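CdiA toxin (Cupriavidus taiwanensis, PDB 5T87) probably acts as the C-terminal toxin domain of a contact-dependent growth inhibition protein, captured here in complex with its CdiI immunity protein. Local coordinates at residues E[38-41]-E[42-46]; E[49-52]-E[53-56]. All blocks are in the same frame, centred on the assembly; numbering follows the deposited sequence.

Interaction 1: residues E[38-41]-E[42-46]; sequences DRTL and GDVYH
Thr40 and His46 meet at the heart of this hairpin end, where OG1 of Thr40 lies at the edge of the imidazole, near its plane, and hydrogen-bonds to ND1 of His46 at 2.8 Å. The ring is brought back over the neighbouring strand because His46 CG sits between its own backbone N and carbonyl carbon (chi1 51°). The same turn lays one ring face on the main chain of Asp38, whose O stands 3.5 Å above the ring plane, offset toward the rim. CB of Asp38 also touches NE2 of His46 at 3.4 Å, the carboxylate and imidazole planes lying 38° apart. NE2 is hydrogen-bonded to His72 of the CdiI chain, so both ring nitrogens have partners. Asp38 OD1 turns instead to a salt bridge with Arg23.

Tyr45 pairs with Arg39 across the strands, and though their side chains diverge, CB of Arg39 rests over one face of the phenol ring, while CA makes an off-centre CH-pi contact 4.2 Å from the ring centroid. Beyond it the arginine runs back along the turn, its CD 3.5 Å from Gly42 O.

Between the two strands, Asp38 and His46 form an antiparallel hydrogen-bonded pair, joined by two backbone bonds. Thr40 N donates to Val44 O (2.8 Å, 169° at the hydrogen), and Val44 N reaches back to Leu41 O. Thr40 and Leu41 thus both oppose Val44. On the outer side, Val44 and Tyr45 pair in parallel with a strand of the CdiI chain, extending the sheet across the interface. Together these features make a beta hairpin closed by a type II' turn from Leu41 to Val44, with glycine at its positive-phi position and a classic beta bulge beside it.

Interaction 2: residues E[49-52]-E[53-56]; sequences VRAW and KDLT
The guanidinium of Arg50 has Asp54 O at its edge, somewhat tilted from the guanidinium plane, while the indole of Trp52 is approached obliquely by Leu55 CD1 and by Lys53 N; Phe34 meets that indole with ring planes about 55° apart. These groups flank a short 3-10 turn that leads the chain from strand 44-50 toward helix 57-64.

Arg50 reaches the turn with its chain extended from CG to NE. NH1 donates to Asp54 O at 3.1 Å, a bent bond with 140° at the hydrogen. The other two guanidinium nitrogens look elsewhere: NE bonds to NE2 of His48, and NH2 takes part in a salt bridge with Asp108 of the CdiI chain. Three partners thus fix the rotation of the group, and one belongs to the immunity protein.

Leu55 sends its two methyls to different neighbours. Its CD2 lies 3.4 Å from CB of Arg50, the two side chains crossing obliquely, whereas CD1 points to CE3 of Trp52, 4.2 Å away, and there the two side chains cross at about a right angle. Leu55 also packs on Gln60 and Leu63 of the following helix.

The turn itself is held by Asp54 N donating to Ala51 O at 2.7 Å and by a longer bond from Leu55 N to Trp52 O, in which the donor stands 62° out of the carbonyl plane. Lys53, bent at its last torsion, brings NZ 3.2 Å from OD1 of Asp54 on the syn side of the carboxylate, a salt bridge between sequence neighbours.

How the interactions relate
From the N terminus the chain passes through helix 7-12 and strands 15-18 and 21-27 before entering strand 34-41. Interaction 1 closes the tight loop that reverses this strand into 44-50, and interaction 2 opens where strand 44-50 runs out, bending the chain toward helix 57-64. The two are in series, neither nesting nor crossing, with centres about 20 Å apart. Strand 44-50, an outermost strand of the four-stranded antiparallel sheet within this chain, joins them: interaction 1 secures it to strand 34-41, and interaction 2 links its far end to the helix. Both also border the CdiI chain, so each end of the strand adjoins the toxin-immunity interface.

Interaction 1: residues E[38-41]-E[42-46]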
loop_
_atom_site.group_PDB
_atom_site.type_symbol
_atom_site.label_atom_id
_atom_site.label_comp_id
_atom_site.label_asym_id
_atom_site.label_seq_id
_atom_site.Cartn_x
_atom_site.Cartn_y
_atom_site.Cartn_z
ATOM N N ASP E 38 -2.310 2.313 -4.891
ATOM C CA ASP E 38 -0.960 1.759 -4.985
ATOM C C ASP E 38 -0.926 0.641 -6.000
ATOM O O ASP E 38 -1.921 -0.054 -6.200
ATOM C CB ASP E 38 -0.524 1.204 -3.634
ATOM C CG ASP E 38 -0.527 2.250 -2.552
ATOM O OD1 ASP E 38 0.411 3.078 -2.550
ATOM O OD2 ASP E 38 -1.478 2.258 -1.728
ATOM N N ARG E 39 0.230 0.447 -6.618
ATOM C CA ARG E 39 0.371 -0.588 -7.613
ATOM C C ARG E 39 0.319 -1.971 -6.981
ATOM O O ARG E 39 0.928 -2.203 -5.946
ATOM C CB ARG E 39 1.681 -0.461 -8.382
ATOM C CG ARG E 39 1.626 -1.237 -9.692
ATOM C CD ARG E 39 2.995 -1.586 -10.196
ATOM N NE ARG E 39 3.626 -0.428 -10.812
ATOM C CZ ARG E 39 4.933 -0.149 -10.779
ATOM N NH1 ARG E 39 5.803 -0.940 -10.137
ATOM N NH2 ARG E 39 5.374 0.942 -11.392
ATOM N N THR E 40 -0.406 -2.876 -7.624
ATOM C CA THR E 40 -0.402 -4.264 -7.253
ATOM C C THR E 40 0.675 -4.936 -8.100
ATOM O O THR E 40 1.701 -5.372 -7.586
ATOM C CB THR E 40 -1.807 -4.863 -7.469
ATOM O OG1 THR E 40 -2.752 -4.173 -6.631
ATOM C CG2 THR E 40 -1.842 -6.361 -7.192
ATOM N N LEU E 41 0.435 -4.982 -9.401
ATOM C CA LEU E 41 1.310 -5.592 -10.403
ATOM C C LEU E 41 0.862 -4.994 -11.745
ATOM O O LEU E 41 -0.330 -4.764 -11.940
ATOM C CB LEU E 41 1.137 -7.118 -10.437
ATOM C CG LEU E 41 1.771 -7.998 -9.349
ATOM C CD1 LEU E 41 1.479 -9.489 -9.530
ATOM C CD2 LEU E 41 3.277 -7.757 -9.284
ATOM N N GLY E 42 1.812 -4.729 -12.645
ATOM C CA GLY E 42 1.529 -4.152 -13.962
ATOM C C GLY E 42 0.781 -2.835 -13.864
ATOM O O GLY E 42 1.222 -1.932 -13.164
ATOM N N ASP E 43 -0.362 -2.747 -14.563
ATOM C CA ASP E 43 -1.245 -1.583 -14.487
ATOM C C ASP E 43 -2.366 -1.751 -13.454
ATOM O O ASP E 43 -3.206 -0.879 -13.338
ATOM C CB ASP E 43 -1.811 -1.211 -15.880
ATOM C CG ASP E 43 -2.709 -2.313 -16.513
ATOM O OD1 ASP E 43 -3.183 -3.215 -15.796
ATOM O OD2 ASP E 43 -2.941 -2.266 -17.756
ATOM N N VAL E 44 -2.384 -2.860 -12.715
ATOM C CA VAL E 44 -3.416 -3.112 -11.687
ATOM C C VAL E 44 -3.093 -2.371 -10.382
ATOM O O VAL E 44 -1.941 -2.352 -9.953
ATOM C CB VAL E 44 -3.558 -4.614 -11.363
ATOM C CG1 VAL E 44 -4.618 -4.853 -10.283
ATOM C CG2 VAL E 44 -3.868 -5.399 -12.632
ATOM N N TYR E 45 -4.121 -1.777 -9.771
ATOM C CA TYR E 45 -3.987 -0.972 -8.560
ATOM C C TYR E 45 -5.047 -1.358 -7.514
ATOM O O TYR E 45 -6.163 -1.761 -7.888
ATOM C CB TYR E 45 -4.129 0.517 -8.899
ATOM C CG TYR E 45 -2.936 1.124 -9.623
ATOM C CD1 TYR E 45 -2.730 0.910 -10.984
ATOM C CD2 TYR E 45 -2.025 1.940 -8.952
ATOM C CE1 TYR E 45 -1.640 1.469 -11.649
ATOM C CE2 TYR E 45 -0.937 2.504 -9.601
ATOM C CZ TYR E 45 -0.747 2.272 -10.942
ATOM O OH TYR E 45 0.333 2.853 -11.546
ATOM N N HIS E 46 -4.688 -1.231 -6.228
ATOM C CA HIS E 46 -5.648 -1.315 -5.090
ATOM C C HIS E 46 -5.743 0.046 -4.399
ATOM O O HIS E 46 -4.909 0.924 -4.634
ATOM C CB HIS E 46 -5.230 -2.363 -4.050
ATOM C CG HIS E 46 -3.813 -2.213 -3.590
ATOM N ND1 HIS E 46 -2.768 -2.859 -4.214
ATOM C CD2 HIS E 46 -3.260 -1.458 -2.612
ATOM C CE1 HIS E 46 -1.635 -2.533 -3.624
ATOM N NE2 HIS E 46 -1.905 -1.689 -2.647
#

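Interaction 2: residues E[49-52]-E[53-56]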
loop_
_atom_site.group_PDB
_atom_site.type_symbol
_atom_site.label_atom_id
_atom_site.label_comp_id
_atom_site.label_asym_id
_atom_site.label_seq_id
_atom_site.Cartn_x
_atom_site.Cartn_y
_atom_site.Cartn_z
ATOM N N VAL E 49 -9.555 4.495 1.453
ATOM C CA VAL E 49 -10.091 5.830 1.764
ATOM C C VAL E 49 -9.259 6.528 2.847
ATOM O O VAL E 49 -8.818 5.894 3.812
ATOM C CB VAL E 49 -11.544 5.737 2.265
ATOM C CG1 VAL E 49 -12.113 7.130 2.535
ATOM C CG2 VAL E 49 -12.405 4.970 1.271
ATOM N N ARG E 50 -9.059 7.831 2.696
ATOM C CA ARG E 50 -8.413 8.621 3.742
ATOM C C ARG E 50 -9.166 9.914 4.077
ATOM O O ARG E 50 -9.914 10.438 3.260
ATOM C CB ARG E 50 -6.964 8.939 3.358
ATOM C CG ARG E 50 -5.988 7.788 3.555
ATOM C CD ARG E 50 -4.551 8.294 3.618
ATOM N NE ARG E 50 -3.580 7.209 3.452
ATOM C CZ ARG E 50 -2.252 7.363 3.445
ATOM N NH1 ARG E 50 -1.699 8.556 3.660
ATOM N NH2 ARG E 50 -1.473 6.302 3.274
ATOM N N ALA E 51 -8.952 10.400 5.299
ATOM C CA ALA E 51 -9.428 11.715 5.736
ATOM C C ALA E 51 -8.405 12.802 5.362
ATOM O O ALA E 51 -7.198 12.589 5.483
ATOM C CB ALA E 51 -9.658 11.704 7.242
ATOM N N TRP E 52 -8.892 13.968 4.936
ATOM C CA TRP E 52 -8.040 15.083 4.491
ATOM C C TRP E 52 -6.734 15.284 5.299
ATOM O O TRP E 52 -5.670 15.463 4.711
ATOM C CB TRP E 52 -8.846 16.397 4.476
ATOM C CG TRP E 52 -8.001 17.570 4.102
ATOM C CD1 TRP E 52 -7.484 18.506 4.949
ATOM C CD2 TRP E 52 -7.519 17.899 2.792
ATOM N NE1 TRP E 52 -6.723 19.410 4.245
ATOM C CE2 TRP E 52 -6.728 19.063 2.919
ATOM C CE3 TRP E 52 -7.690 17.333 1.524
ATOM C CZ2 TRP E 52 -6.105 19.673 1.820
ATOM C CZ3 TRP E 52 -7.071 17.939 0.433
ATOM C CH2 TRP E 52 -6.288 19.099 0.591
ATOM N N LYS E 53 -6.824 15.265 6.631
ATOM C CA LYS E 53 -5.655 15.505 7.506
ATOM C C LYS E 53 -4.623 14.354 7.478
ATOM O O LYS E 53 -3.457 14.556 7.836
ATOM C CB LYS E 53 -6.102 15.784 8.954
ATOM C CG LYS E 53 -6.530 14.537 9.729
ATOM C CD LYS E 53 -7.404 14.832 10.943
ATOM C CE LYS E 53 -8.071 13.561 11.473
ATOM N NZ LYS E 53 -7.130 12.416 11.682
ATOM N N ASP E 54 -5.072 13.158 7.080
ATOM C CA ASP E 54 -4.203 11.981 6.898
ATOM C C ASP E 54 -3.420 11.928 5.561
ATOM O O ASP E 54 -2.585 11.039 5.377
ATOM C CB ASP E 54 -5.022 10.685 7.084
ATOM C CG ASP E 54 -5.596 10.545 8.489
ATOM O OD1 ASP E 54 -5.197 11.317 9.380
ATOM O OD2 ASP E 54 -6.443 9.658 8.709
ATOM N N LEU E 55 -3.674 12.862 4.640
ATOM C CA LEU E 55 -2.881 12.972 3.407
ATOM C C LEU E 55 -1.656 13.819 3.698
ATOM O O LEU E 55 -1.702 14.682 4.575
ATOM C CB LEU E 55 -3.676 13.621 2.279
ATOM C CG LEU E 55 -5.163 13.301 2.117
ATOM C CD1 LEU E 55 -5.613 13.778 0.741
ATOM C CD2 LEU E 55 -5.482 11.827 2.323
ATOM N N THR E 56 -0.574 13.596 2.959
ATOM C CA THR E 56 0.663 14.366 3.165
ATOM C C THR E 56 0.568 15.685 2.402
ATOM O O THR E 56 -0.379 15.901 1.639
ATOM C CB THR E 56 1.957 13.617 2.721
ATOM O OG1 THR E 56 2.209 13.832 1.325
ATOM C CG2 THR E 56 1.897 12.118 3.016
#